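Local coordinates for protein tartronic semialdehyde reductase (Salmonella typhimurium, PDB 1YB4) that catalyses the NAD(P)H-dependent reduction of tartronate semialdehyde (2-hydroxy-3-oxopropanoate) to (R)-glycerate, and the reverse oxidation, at residues 16-21 with 153-158; 22-27 with 42-47; 54-59 with 88-93; 75-80 with 104-109; 185-190 with 222-227. All coordinates share one frame; numbering follows the deposited sequence.

Contact 1. Residues 16-21 with 153-158; sequences SPMAIN and DILGKN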
# COMPACT_ATOMS: atom_id res chain seq x y z
N SER A 16 25.41 23.14 16.72
CA SER A 16 26.08 23.65 17.90
C SER A 16 27.05 22.67 18.55
O SER A 16 28.22 23.00 18.74
CB SER A 16 25.05 24.11 18.93
OG SER A 16 25.68 24.72 20.04
N PRO A 17 26.60 21.46 18.92
CA PRO A 17 27.56 20.56 19.54
C PRO A 17 28.66 20.14 18.59
O PRO A 17 29.73 19.71 19.02
CB PRO A 17 26.70 19.38 19.99
CG PRO A 17 25.64 19.34 18.98
CD PRO A 17 25.29 20.81 18.79
N MSE A 18 28.41 20.27 17.29
CA MSE A 18 29.42 19.90 16.30
C MSE A 18 30.50 20.97 16.29
O MSE A 18 31.70 20.65 16.31
CB MSE A 18 28.78 19.76 14.91
CG MSE A 18 27.94 18.48 14.80
SE MSE A 18 26.70 18.40 13.32
CE MSE A 18 27.92 17.78 11.93
N ALA A 19 30.07 22.23 16.29
CA ALA A 19 30.99 23.36 16.31
C ALA A 19 31.81 23.26 17.60
O ALA A 19 33.04 23.41 17.58
CB ALA A 19 30.21 24.69 16.26
N ILE A 20 31.12 22.99 18.71
CA ILE A 20 31.78 22.84 20.00
C ILE A 20 32.87 21.77 19.96
O ILE A 20 33.90 21.91 20.59
CB ILE A 20 30.77 22.50 21.12
CG1 ILE A 20 29.81 23.67 21.32
CG2 ILE A 20 31.50 22.18 22.41
CD1 ILE A 20 28.93 23.55 22.56
N ASN A 21 32.64 20.69 19.22
CA ASN A 21 33.66 19.65 19.13
C ASN A 21 34.87 20.10 18.30
O ASN A 21 36.00 19.73 18.61
CB ASN A 21 33.09 18.37 18.53
CG ASN A 21 32.80 17.32 19.58
OD1 ASN A 21 31.93 17.51 20.42
ND2 ASN A 21 33.54 16.22 19.53
N ASP A 153 36.76 13.21 11.46
CA ASP A 153 37.22 12.29 12.51
C ASP A 153 36.87 12.79 13.90
O ASP A 153 36.69 12.01 14.82
CB ASP A 153 38.73 12.07 12.44
CG ASP A 153 39.13 10.99 11.45
OD1 ASP A 153 40.32 10.92 11.09
OD2 ASP A 153 38.26 10.21 11.04
N ILE A 154 36.80 14.11 14.05
CA ILE A 154 36.46 14.71 15.32
C ILE A 154 34.95 14.68 15.50
O ILE A 154 34.46 14.52 16.61
CB ILE A 154 36.90 16.18 15.38
CG1 ILE A 154 38.40 16.27 15.17
CG2 ILE A 154 36.50 16.80 16.70
CD1 ILE A 154 38.88 17.68 14.99
N LEU A 155 34.22 14.81 14.40
CA LEU A 155 32.76 14.83 14.43
C LEU A 155 32.04 13.48 14.51
O LEU A 155 30.91 13.42 14.98
CB LEU A 155 32.24 15.59 13.21
CG LEU A 155 32.73 17.03 13.05
CD1 LEU A 155 32.24 17.61 11.73
CD2 LEU A 155 32.23 17.87 14.21
N GLY A 156 32.67 12.40 14.07
CA GLY A 156 32.00 11.11 14.14
C GLY A 156 32.92 9.91 13.98
O GLY A 156 34.13 10.07 13.79
N LYS A 157 32.36 8.70 14.04
CA LYS A 157 33.15 7.48 13.90
C LYS A 157 33.07 6.97 12.47
O LYS A 157 34.05 7.01 11.74
CB LYS A 157 32.65 6.36 14.82
CG LYS A 157 32.89 6.57 16.30
CD LYS A 157 32.72 5.27 17.09
CE LYS A 157 33.27 5.42 18.50
NZ LYS A 157 33.37 4.11 19.20
N ASN A 158 31.89 6.49 12.10
CA ASN A 158 31.69 5.95 10.77
C ASN A 158 31.65 7.01 9.68
O ASN A 158 30.62 7.64 9.44
CB ASN A 158 30.42 5.10 10.71
CG ASN A 158 30.57 3.79 11.46
OD1 ASN A 158 31.68 3.35 11.74
ND2 ASN A 158 29.44 3.16 11.77

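Contact 2. Residues 22-27 with 42-47; sequences LARAGH and LSLGAV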
# COMPACT_ATOMS: atom_id res chain seq x y z
N LEU A 22 34.64 20.87 17.24
CA LEU A 22 35.73 21.35 16.40
C LEU A 22 36.56 22.39 17.18
O LEU A 22 37.80 22.40 17.12
CB LEU A 22 35.19 21.98 15.12
CG LEU A 22 34.57 21.03 14.09
CD1 LEU A 22 33.98 21.85 12.98
CD2 LEU A 22 35.62 20.08 13.53
N ALA A 23 35.86 23.26 17.91
CA ALA A 23 36.51 24.29 18.70
C ALA A 23 37.32 23.66 19.82
O ALA A 23 38.43 24.10 20.14
CB ALA A 23 35.47 25.24 19.25
N ARG A 24 36.78 22.60 20.41
CA ARG A 24 37.44 21.91 21.51
C ARG A 24 38.73 21.23 21.05
O ARG A 24 39.55 20.86 21.88
CB ARG A 24 36.50 20.85 22.10
CG ARG A 24 36.95 20.28 23.44
CD ARG A 24 36.05 20.78 24.56
NE ARG A 24 34.71 20.21 24.47
CZ ARG A 24 33.67 20.65 25.17
NH1 ARG A 24 32.48 20.07 25.03
NH2 ARG A 24 33.83 21.68 25.99
N ALA A 25 38.89 21.04 19.75
CA ALA A 25 40.10 20.40 19.25
C ALA A 25 41.20 21.39 18.92
O ALA A 25 42.25 21.01 18.40
CB ALA A 25 39.79 19.55 18.04
N GLY A 26 40.96 22.67 19.20
CA GLY A 26 41.96 23.69 18.94
C GLY A 26 41.74 24.57 17.73
O GLY A 26 42.42 25.59 17.55
N HIS A 27 40.78 24.20 16.89
CA HIS A 27 40.50 24.97 15.68
C HIS A 27 39.85 26.31 16.00
O HIS A 27 39.16 26.47 17.01
CB HIS A 27 39.62 24.15 14.74
CG HIS A 27 40.28 22.90 14.26
ND1 HIS A 27 41.30 22.90 13.34
CD2 HIS A 27 40.12 21.61 14.65
CE1 HIS A 27 41.74 21.66 13.17
NE2 HIS A 27 41.05 20.86 13.96
N LEU A 42 31.38 30.04 22.39
CA LEU A 42 31.84 31.42 22.32
C LEU A 42 33.11 31.48 23.16
O LEU A 42 34.16 31.90 22.69
CB LEU A 42 30.79 32.40 22.85
CG LEU A 42 29.76 32.87 21.81
CD1 LEU A 42 28.74 33.79 22.46
CD2 LEU A 42 30.48 33.59 20.68
N SER A 43 33.00 31.01 24.40
CA SER A 43 34.14 31.00 25.32
C SER A 43 35.08 29.84 25.05
O SER A 43 35.63 29.25 25.98
CB SER A 43 33.64 30.89 26.77
OG SER A 43 33.24 29.56 27.06
N LEU A 44 35.28 29.52 23.77
CA LEU A 44 36.15 28.42 23.39
C LEU A 44 36.93 28.82 22.15
O LEU A 44 37.72 28.03 21.62
CB LEU A 44 35.31 27.16 23.12
CG LEU A 44 35.95 25.76 23.13
CD1 LEU A 44 36.65 25.50 24.44
CD2 LEU A 44 34.87 24.71 22.92
N GLY A 45 36.70 30.05 21.68
CA GLY A 45 37.41 30.55 20.51
C GLY A 45 36.54 31.00 19.36
O GLY A 45 36.90 31.90 18.60
N ALA A 46 35.39 30.36 19.21
CA ALA A 46 34.48 30.70 18.14
C ALA A 46 34.15 32.18 18.17
O ALA A 46 33.87 32.76 19.22
CB ALA A 46 33.20 29.87 18.25
N VAL A 47 34.20 32.79 16.99
CA VAL A 47 33.90 34.20 16.82
C VAL A 47 32.55 34.29 16.14
O VAL A 47 32.45 34.03 14.94
CB VAL A 47 34.94 34.88 15.91
CG1 VAL A 47 34.67 36.37 15.83
CG2 VAL A 47 36.35 34.61 16.42

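Contact 3. Residues 54-59 with 88-93; sequences QVTEFA and QGKTIV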
# COMPACT_ATOMS: atom_id res chain seq x y z
N GLN A 54 30.46 36.65 5.95
CA GLN A 54 31.67 36.78 6.75
C GLN A 54 32.35 35.46 7.13
O GLN A 54 33.58 35.36 7.06
CB GLN A 54 31.36 37.59 8.00
CG GLN A 54 31.24 39.09 7.72
CD GLN A 54 30.44 39.80 8.78
OE1 GLN A 54 29.20 39.79 8.75
NE2 GLN A 54 31.13 40.43 9.74
N VAL A 55 31.57 34.45 7.52
CA VAL A 55 32.14 33.16 7.87
C VAL A 55 33.00 32.68 6.70
O VAL A 55 34.11 32.19 6.89
CB VAL A 55 31.03 32.10 8.15
CG1 VAL A 55 31.64 30.71 8.34
CG2 VAL A 55 30.27 32.48 9.40
N THR A 56 32.47 32.83 5.49
CA THR A 56 33.17 32.39 4.28
C THR A 56 34.49 33.14 4.02
O THR A 56 35.40 32.59 3.39
CB THR A 56 32.27 32.54 3.03
OG1 THR A 56 30.90 32.38 3.40
CG2 THR A 56 32.61 31.48 2.00
N GLU A 57 34.60 34.37 4.50
CA GLU A 57 35.81 35.15 4.30
C GLU A 57 37.00 34.61 5.09
O GLU A 57 37.99 34.18 4.51
CB GLU A 57 35.54 36.63 4.62
CG GLU A 57 34.28 37.15 3.92
CD GLU A 57 34.17 38.67 3.91
OE1 GLU A 57 34.34 39.29 4.98
OE2 GLU A 57 33.89 39.23 2.83
N PHE A 58 36.90 34.62 6.42
CA PHE A 58 38.01 34.12 7.23
C PHE A 58 37.88 32.64 7.53
O PHE A 58 37.78 32.25 8.70
CB PHE A 58 38.12 34.88 8.55
CG PHE A 58 36.83 35.49 9.01
CD1 PHE A 58 35.69 34.70 9.18
CD2 PHE A 58 36.74 36.86 9.28
CE1 PHE A 58 34.49 35.27 9.60
CE2 PHE A 58 35.55 37.43 9.70
CZ PHE A 58 34.42 36.63 9.86
N ALA A 59 37.88 31.83 6.48
CA ALA A 59 37.77 30.38 6.60
C ALA A 59 37.97 29.70 5.25
O ALA A 59 37.40 30.13 4.25
CB ALA A 59 36.42 30.00 7.18
N GLN A 88 37.13 31.08 -4.37
CA GLN A 88 38.34 30.48 -4.90
C GLN A 88 39.22 29.85 -3.83
O GLN A 88 39.48 30.45 -2.79
CB GLN A 88 39.15 31.54 -5.67
CG GLN A 88 40.31 30.95 -6.45
CD GLN A 88 39.86 29.99 -7.55
OE1 GLN A 88 40.57 29.04 -7.90
NE2 GLN A 88 38.67 30.24 -8.10
N GLY A 89 39.67 28.62 -4.09
CA GLY A 89 40.53 27.90 -3.18
C GLY A 89 39.90 27.44 -1.87
O GLY A 89 40.61 27.06 -0.93
N LYS A 90 38.57 27.49 -1.81
CA LYS A 90 37.86 27.08 -0.61
C LYS A 90 37.15 25.75 -0.77
O LYS A 90 36.97 25.23 -1.87
CB LYS A 90 36.83 28.15 -0.20
CG LYS A 90 37.44 29.45 0.28
CD LYS A 90 36.37 30.42 0.77
CE LYS A 90 37.00 31.75 1.17
NZ LYS A 90 38.09 31.57 2.17
N THR A 91 36.76 25.20 0.38
CA THR A 91 36.06 23.93 0.44
C THR A 91 34.81 24.16 1.29
O THR A 91 34.90 24.62 2.44
CB THR A 91 36.93 22.83 1.09
OG1 THR A 91 38.22 22.81 0.46
CG2 THR A 91 36.29 21.47 0.91
N ILE A 92 33.66 23.85 0.71
CA ILE A 92 32.38 24.00 1.37
C ILE A 92 31.83 22.60 1.62
O ILE A 92 31.78 21.76 0.71
CB ILE A 92 31.42 24.81 0.48
CG1 ILE A 92 30.08 25.00 1.19
CG2 ILE A 92 31.24 24.13 -0.85
CD1 ILE A 92 30.15 26.05 2.26
N VAL A 93 31.44 22.33 2.86
CA VAL A 93 30.90 21.03 3.19
C VAL A 93 29.54 21.16 3.86
O VAL A 93 29.40 21.71 4.96
CB VAL A 93 31.87 20.23 4.10
CG1 VAL A 93 33.29 20.34 3.58
CG2 VAL A 93 31.81 20.72 5.51

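Contact 4. Residues 75-80 with 104-109; sequences VLFGEH and KRFAQR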
# COMPACT_ATOMS: atom_id res chain seq x y z
N VAL A 75 21.95 29.95 1.97
CA VAL A 75 23.25 30.12 2.60
C VAL A 75 24.29 30.16 1.51
O VAL A 75 25.25 30.93 1.56
CB VAL A 75 23.59 28.96 3.56
CG1 VAL A 75 25.07 28.96 3.88
CG2 VAL A 75 22.78 29.10 4.84
N LEU A 76 24.10 29.32 0.50
CA LEU A 76 25.03 29.26 -0.61
C LEU A 76 24.92 30.46 -1.54
O LEU A 76 25.88 31.19 -1.73
CB LEU A 76 24.82 27.97 -1.40
CG LEU A 76 25.82 26.81 -1.20
CD1 LEU A 76 26.65 27.02 0.05
CD2 LEU A 76 25.05 25.49 -1.13
N PHE A 77 23.74 30.68 -2.10
CA PHE A 77 23.59 31.78 -3.04
C PHE A 77 22.54 32.82 -2.66
O PHE A 77 21.56 33.01 -3.38
CB PHE A 77 23.30 31.21 -4.43
CG PHE A 77 23.95 29.87 -4.66
CD1 PHE A 77 23.24 28.69 -4.44
CD2 PHE A 77 25.27 29.78 -5.06
CE1 PHE A 77 23.84 27.45 -4.61
CE2 PHE A 77 25.89 28.54 -5.24
CZ PHE A 77 25.17 27.37 -5.01
N GLY A 78 22.75 33.48 -1.53
CA GLY A 78 21.82 34.50 -1.08
C GLY A 78 22.59 35.79 -0.93
O GLY A 78 23.81 35.78 -1.06
N GLU A 79 21.90 36.89 -0.67
CA GLU A 79 22.58 38.18 -0.53
C GLU A 79 23.74 38.11 0.48
O GLU A 79 24.89 38.33 0.12
CB GLU A 79 21.59 39.28 -0.14
CG GLU A 79 20.91 39.10 1.21
CD GLU A 79 19.42 38.91 1.08
OE1 GLU A 79 18.98 37.78 0.75
OE2 GLU A 79 18.68 39.89 1.30
N HIS A 80 23.43 37.79 1.74
CA HIS A 80 24.45 37.68 2.77
C HIS A 80 25.12 36.31 2.74
O HIS A 80 25.87 35.95 3.65
CB HIS A 80 23.84 37.88 4.17
CG HIS A 80 23.07 39.15 4.33
ND1 HIS A 80 23.60 40.39 4.03
CD2 HIS A 80 21.82 39.38 4.78
CE1 HIS A 80 22.71 41.33 4.30
NE2 HIS A 80 21.62 40.74 4.75
N LYS A 104 23.26 18.11 -6.29
CA LYS A 104 23.97 17.96 -7.55
C LYS A 104 24.23 19.32 -8.17
O LYS A 104 25.36 19.61 -8.57
CB LYS A 104 23.16 17.11 -8.53
CG LYS A 104 23.00 15.63 -8.15
CD LYS A 104 24.17 14.78 -8.63
CE LYS A 104 23.93 13.29 -8.37
NZ LYS A 104 22.78 12.74 -9.16
N ARG A 105 23.21 20.17 -8.23
CA ARG A 105 23.42 21.48 -8.83
C ARG A 105 24.05 22.54 -7.93
O ARG A 105 24.70 23.45 -8.42
CB ARG A 105 22.13 22.01 -9.47
CG ARG A 105 21.08 22.53 -8.52
CD ARG A 105 20.09 23.40 -9.28
NE ARG A 105 18.98 23.85 -8.45
CZ ARG A 105 18.02 23.06 -7.98
NH1 ARG A 105 18.03 21.76 -8.26
NH2 ARG A 105 17.05 23.57 -7.23
N PHE A 106 23.86 22.43 -6.62
CA PHE A 106 24.49 23.40 -5.72
C PHE A 106 26.00 23.21 -5.89
O PHE A 106 26.77 24.17 -6.02
CB PHE A 106 24.11 23.12 -4.26
CG PHE A 106 22.68 23.43 -3.94
CD1 PHE A 106 21.79 23.85 -4.92
CD2 PHE A 106 22.21 23.30 -2.63
CE1 PHE A 106 20.46 24.14 -4.61
CE2 PHE A 106 20.88 23.58 -2.30
CZ PHE A 106 20.00 24.00 -3.29
N ALA A 107 26.41 21.94 -5.89
CA ALA A 107 27.80 21.55 -6.03
C ALA A 107 28.45 22.14 -7.27
O ALA A 107 29.41 22.91 -7.15
CB ALA A 107 27.93 20.02 -6.06
N GLN A 108 27.95 21.81 -8.45
CA GLN A 108 28.56 22.33 -9.67
C GLN A 108 28.50 23.86 -9.74
O GLN A 108 29.32 24.47 -10.42
CB GLN A 108 27.95 21.71 -10.92
CG GLN A 108 26.53 22.11 -11.22
CD GLN A 108 26.00 21.41 -12.46
OE1 GLN A 108 26.63 21.46 -13.52
NE2 GLN A 108 24.85 20.75 -12.33
N ARG A 109 27.55 24.47 -9.03
CA ARG A 109 27.47 25.92 -9.03
C ARG A 109 28.69 26.41 -8.28
O ARG A 109 29.45 27.23 -8.79
CB ARG A 109 26.21 26.42 -8.32
CG ARG A 109 24.99 26.52 -9.20
CD ARG A 109 24.13 27.69 -8.74
NE ARG A 109 22.74 27.32 -8.48
CZ ARG A 109 21.86 28.12 -7.89
NH1 ARG A 109 22.24 29.33 -7.49
NH2 ARG A 109 20.62 27.71 -7.69

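Contact 5. Residues 185-190 with 222-227; sequences AVSEAL and ERMINR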
# COMPACT_ATOMS: atom_id res chain seq x y z
N ALA A 185 8.46 -3.29 9.69
CA ALA A 185 8.44 -4.74 9.57
C ALA A 185 8.39 -5.41 10.95
O ALA A 185 7.56 -6.28 11.20
CB ALA A 185 9.64 -5.22 8.77
N VAL A 186 9.29 -5.01 11.85
CA VAL A 186 9.31 -5.59 13.19
C VAL A 186 7.94 -5.36 13.87
O VAL A 186 7.45 -6.22 14.61
CB VAL A 186 10.46 -4.96 14.05
CG1 VAL A 186 10.55 -5.65 15.42
CG2 VAL A 186 11.78 -5.11 13.29
N SER A 187 7.33 -4.21 13.60
CA SER A 187 6.02 -3.86 14.17
C SER A 187 4.89 -4.80 13.71
O SER A 187 4.05 -5.23 14.50
CB SER A 187 5.65 -2.42 13.78
OG SER A 187 6.64 -1.49 14.16
N GLU A 188 4.88 -5.12 12.42
CA GLU A 188 3.86 -5.99 11.86
C GLU A 188 4.01 -7.43 12.33
O GLU A 188 3.03 -8.12 12.60
CB GLU A 188 3.90 -5.95 10.32
CG GLU A 188 3.17 -4.76 9.72
CD GLU A 188 3.02 -4.85 8.20
OE1 GLU A 188 2.83 -5.97 7.66
OE2 GLU A 188 3.06 -3.79 7.54
N ALA A 189 5.26 -7.89 12.42
CA ALA A 189 5.57 -9.25 12.85
C ALA A 189 5.27 -9.49 14.33
O ALA A 189 4.67 -10.50 14.70
CB ALA A 189 7.04 -9.54 12.56
N LEU A 190 5.69 -8.56 15.19
CA LEU A 190 5.46 -8.71 16.62
C LEU A 190 3.99 -8.47 17.03
O LEU A 190 3.43 -9.24 17.82
CB LEU A 190 6.41 -7.79 17.40
CG LEU A 190 7.88 -8.19 17.28
CD1 LEU A 190 8.78 -7.18 17.97
CD2 LEU A 190 8.09 -9.54 17.93
N GLU A 222 13.36 -4.22 21.03
CA GLU A 222 13.35 -4.10 22.48
C GLU A 222 12.54 -2.88 22.93
O GLU A 222 11.71 -2.97 23.84
CB GLU A 222 14.80 -4.00 22.98
CG GLU A 222 14.99 -4.15 24.48
CD GLU A 222 15.03 -5.60 24.93
OE1 GLU A 222 14.02 -6.32 24.75
OE2 GLU A 222 16.09 -6.02 25.46
N ARG A 223 12.79 -1.74 22.30
CA ARG A 223 12.08 -0.51 22.63
C ARG A 223 10.56 -0.66 22.56
O ARG A 223 9.83 -0.01 23.32
CB ARG A 223 12.53 0.63 21.71
CG ARG A 223 13.93 1.15 21.98
CD ARG A 223 14.36 2.19 20.94
NE ARG A 223 15.76 2.57 21.08
CZ ARG A 223 16.40 3.43 20.28
NH1 ARG A 223 15.77 4.01 19.27
NH2 ARG A 223 17.69 3.70 20.50
N MSE A 224 10.09 -1.53 21.67
CA MSE A 224 8.65 -1.75 21.50
C MSE A 224 8.05 -2.61 22.60
O MSE A 224 6.92 -2.38 23.03
CB MSE A 224 8.38 -2.41 20.14
CG MSE A 224 8.68 -1.53 18.92
SE MSE A 224 8.51 -2.50 17.21
CE MSE A 224 9.92 -1.60 16.21
N ILE A 225 8.82 -3.60 23.04
CA ILE A 225 8.37 -4.52 24.08
C ILE A 225 8.32 -3.86 25.46
O ILE A 225 7.31 -3.95 26.16
CB ILE A 225 9.30 -5.74 24.16
CG1 ILE A 225 9.34 -6.47 22.80
CG2 ILE A 225 8.81 -6.68 25.26
CD1 ILE A 225 10.18 -7.75 22.76
N ASN A 226 9.39 -3.18 25.83
CA ASN A 226 9.43 -2.53 27.13
C ASN A 226 8.73 -1.18 27.12
O ASN A 226 8.81 -0.44 28.09
CB ASN A 226 10.88 -2.39 27.59
CG ASN A 226 11.63 -3.71 27.54
OD1 ASN A 226 11.07 -4.78 27.83
ND2 ASN A 226 12.92 -3.65 27.19
N ARG A 227 8.05 -0.87 26.02
CA ARG A 227 7.33 0.40 25.84
C ARG A 227 8.18 1.64 26.13
O ARG A 227 7.68 2.65 26.63
CB ARG A 227 6.07 0.43 26.71
CG ARG A 227 5.32 -0.89 26.74
CD ARG A 227 4.88 -1.29 25.35
NE ARG A 227 3.79 -0.46 24.86
CZ ARG A 227 3.31 -0.52 23.62
NH1 ARG A 227 3.85 -1.37 22.76
NH2 ARG A 227 2.31 0.27 23.25

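Contact 1. Residues 16-21 with 153-158
The backbones of 16-21 and 153-158 come closest at Met18 and Leu155, whose CA atoms lie 6.4 Å apart, where the middle of one helix meets the last turn of another just before Gly156 leaves helical geometry. No hydrogen bond crosses this gap, and the contact is made by branched side chains resting on the flank of helix 15-24. One methyl of Leu155 carries the first half: its CD2 lies 3.5 Å from Met18 O and so packs on the backbone as much as on a side chain. The same methyl is 4.0 Å from Met18 CB, the root of the selenomethionine side chain. The CA-CB bond of Leu155 does not itself aim at the partner helix; with CG anti to the carbonyl carbon (chi1 -57°), the branched end is carried nearer to it. Ile154 makes the second half with its short branch. Its CG2, placed anti to the backbone N, sits 3.5 Å from Asn21 O and 4.2 Å from Asn21 CB, and the two side chains run past each other in opposite directions. Met18 and Leu155 are buried, whereas Asn21 and Ile154 lie nearer the surface. Helix 15-24 follows strand 5-8 in the Rossmann-type nucleotide-binding domain, and Met18 touches the Gly10, Gly12, Gly15 turn, a pattern consistent with dinucleotide binding. Around the pair, Met18 also packs on Phe8 of strand 5-8 and on Ala129 of helix 125-131, Met95 lies against both Met18 and Leu155, and Ala19 turns to Leu41 of helix 39-42.

Contact 2. Residues 22-27 with 42-47
Ala23 and Leu44 form a small apolar contact between two helix ends of the Rossmann-type domain: the last turn of helix 15-24 and the turn that closes helix 39-42. These helices lie on either side of strand 28-31 in the sequence, and the CA atoms of Ala23 and Leu44 lie 6.3 Å apart. Both segments leave their helices through a Schellman motif, and the backbone evidence is similar in the two. Gly26 takes positive phi (104°), with its N bonded to Ala23 O at 3.1 Å and a weak bond from His27 N back to Leu22 O. Gly45, at phi 123°, does the same for helix 39-42, donating from its N to Leu42 O at 3.3 Å while Ala46 N reaches back to Leu41 O. The second turn brings Leu44 round to face Ala23, just before Gly45 redirects the chain so that Val47 bonds through its backbone to Leu29 and Val31 of strand 28-31. Ala23, being small and buried, lets the leucine fork come close to the helix surface. Farther out, the polar end of Arg24 goes elsewhere, in a salt bridge from NH2 to Glu40 OE1 that ties the same two helices together at the surface. Leu44 holds CG anti to its own backbone N (chi1 -161°), which brings the fork against Ala23 CB and the start of Arg24. Its CG rests 3.9 Å from Ala23 CB, and its CD2 meets that same CB at 3.8 Å while lying equally far, 3.8 Å, from Arg24 N.

Contact 3. Residues 54-59 with 88-93
The ammonium of Lys90 donates to the backbone carbonyl of Ala59, with NZ 2.6 Å from Ala59 O, and this is the one hydrogen bond between 54-59 and 88-93. In the Rossmann-type domain it links Lys90, at strand 90-94, to the loop between helix 52-57 and the neighbouring parallel strand 61-64. The donor does not lie on a lone pair: it stands 43° above the carbonyl plane, with a C=O...N angle of 136°. Glu57 O is 3.5 Å from the same NZ, and together with the bonded Ala59 O it would probably suit the positive charge. Asp60 adds a long, weak ion pair. The loop itself is turned by an inverse gamma turn at Phe58. Beyond the contact, Thr91 bonds through its backbone to Asp60 and Ile62, pairing strands 90-94 and 61-64. The lysine chain is extended until its last torsion, where chi4 (-54°) bends NZ back toward the Ala59 carbonyl. Before that bend in the chain the aliphatic part passes Thr56 at a slant, Lys90 CD lying 4.1 Å from the methyl CG2 of Thr56.

Contact 4. Residues 75-80 with 104-109
The guanidinium of Arg109 lies flat over one face of the Phe77 ring, with centres 4.1 Å apart and planes inclined by 23°. It is a cation-pi stack reinforced by the aliphatic chain: Arg109 CD stands over the ring at 4.0 Å from its centroid, a CH-pi contact. NH1 is the closest atom, 3.3 Å from Phe77 CD1 and displaced toward the rim. The opposite face of the ring is covered by CB of its own neighbour Leu76. Phe77 therefore sits between two layers, and its edge is left to face Phe106. There Phe106 O lies near the plane of the Phe77 ring, 3.7 Å from CZ, and the two rings form an offset edge-to-face pair with the edge of Phe77 directed at the face of Phe106 (centroids 6.0 Å apart, planes at 75°). Leu76 extends the patch inward, its CD2 meeting Phe106 CD2 at 3.9 Å. Bends at chi2 and chi3 fold Arg109 back over the ring, where its NH2 also has a long, weak ion pair with Glu73. Phe106 also packs on Thr69 and Val72 of helix 69-77, and Leu76 on Ile64 and Tyr117 of the sheet. Helices 69-77 and 100-111 lead into and out of strand 90-94, so this is the side-by-side helix packing of consecutive beta-alpha-beta crossovers in a Rossmann-type domain.

Contact 5. Residues 185-190 with 222-227
In Met224, present as selenomethionine, CG anti to the carbonyl carbon (chi1 -67°) and an extended chi2 bring SE to Ser187, and the bend at chi3 (-146°) sets the methyl CE beside Val186 CB. The backbones stay well apart, 8.1 Å between the CA atoms of Ser187 and Met224, so the long Met224 side chain spans most of the separation. Its SE lies 3.7 Å from Ser187 OG and its CE 4.0 Å from Val186 CB, crossing the valine at a slant. The hydroxyl of Ser187 has its hydrogen bond with Ile183 O, one turn back in its own helix, and meets the selenium only by packing. At the root of Met224, Arg227 NH1 donates to the backbone O at 3.2 Å, in the carbonyl plane and with an N-H...O angle of 148°. The same NH1 forms a salt bridge with Glu287, so the end of helix 215-225 is tied to helix 283-290. Helices 167-195 and 215-225 belong to the helical C-terminal domain of this 3-hydroxyisobutyrate dehydrogenase-related family. Val283 packs on both Ser187 and Met224, while Ile225 and Leu190 meet Pro200 of helix 200-207. Another face of helix 167-195 belongs to the subunit interface, where Glu188 bonds to Asn258 N and Thr259 OG1 of the second subunit.

In the fold
Contacts 1 to 4 all fall in the Rossmann-type nucleotide-binding domain, whereas contact 5 belongs to the helical C-terminal part, its centre 32 to 46 Å from the others. Contacts 1 and 2 share helix 15-24 and touch, with centres 12 Å apart; contact 1 joins distant parts of the sequence, and contacts 2, 3 and 4 all fall between its two segments. Contacts 3 and 4 alternate along the chain through helix 69-77, strand 90-94 and helix 100-111, and meet where Ile92 CG1 lies 4.1 Å from Leu76 CD1. Contacts 1, 2 and 4 join helices and turns that flank the sheet, and contact 3 ties a loop to one of its strands; contact 5 packs helices beside the subunit interface.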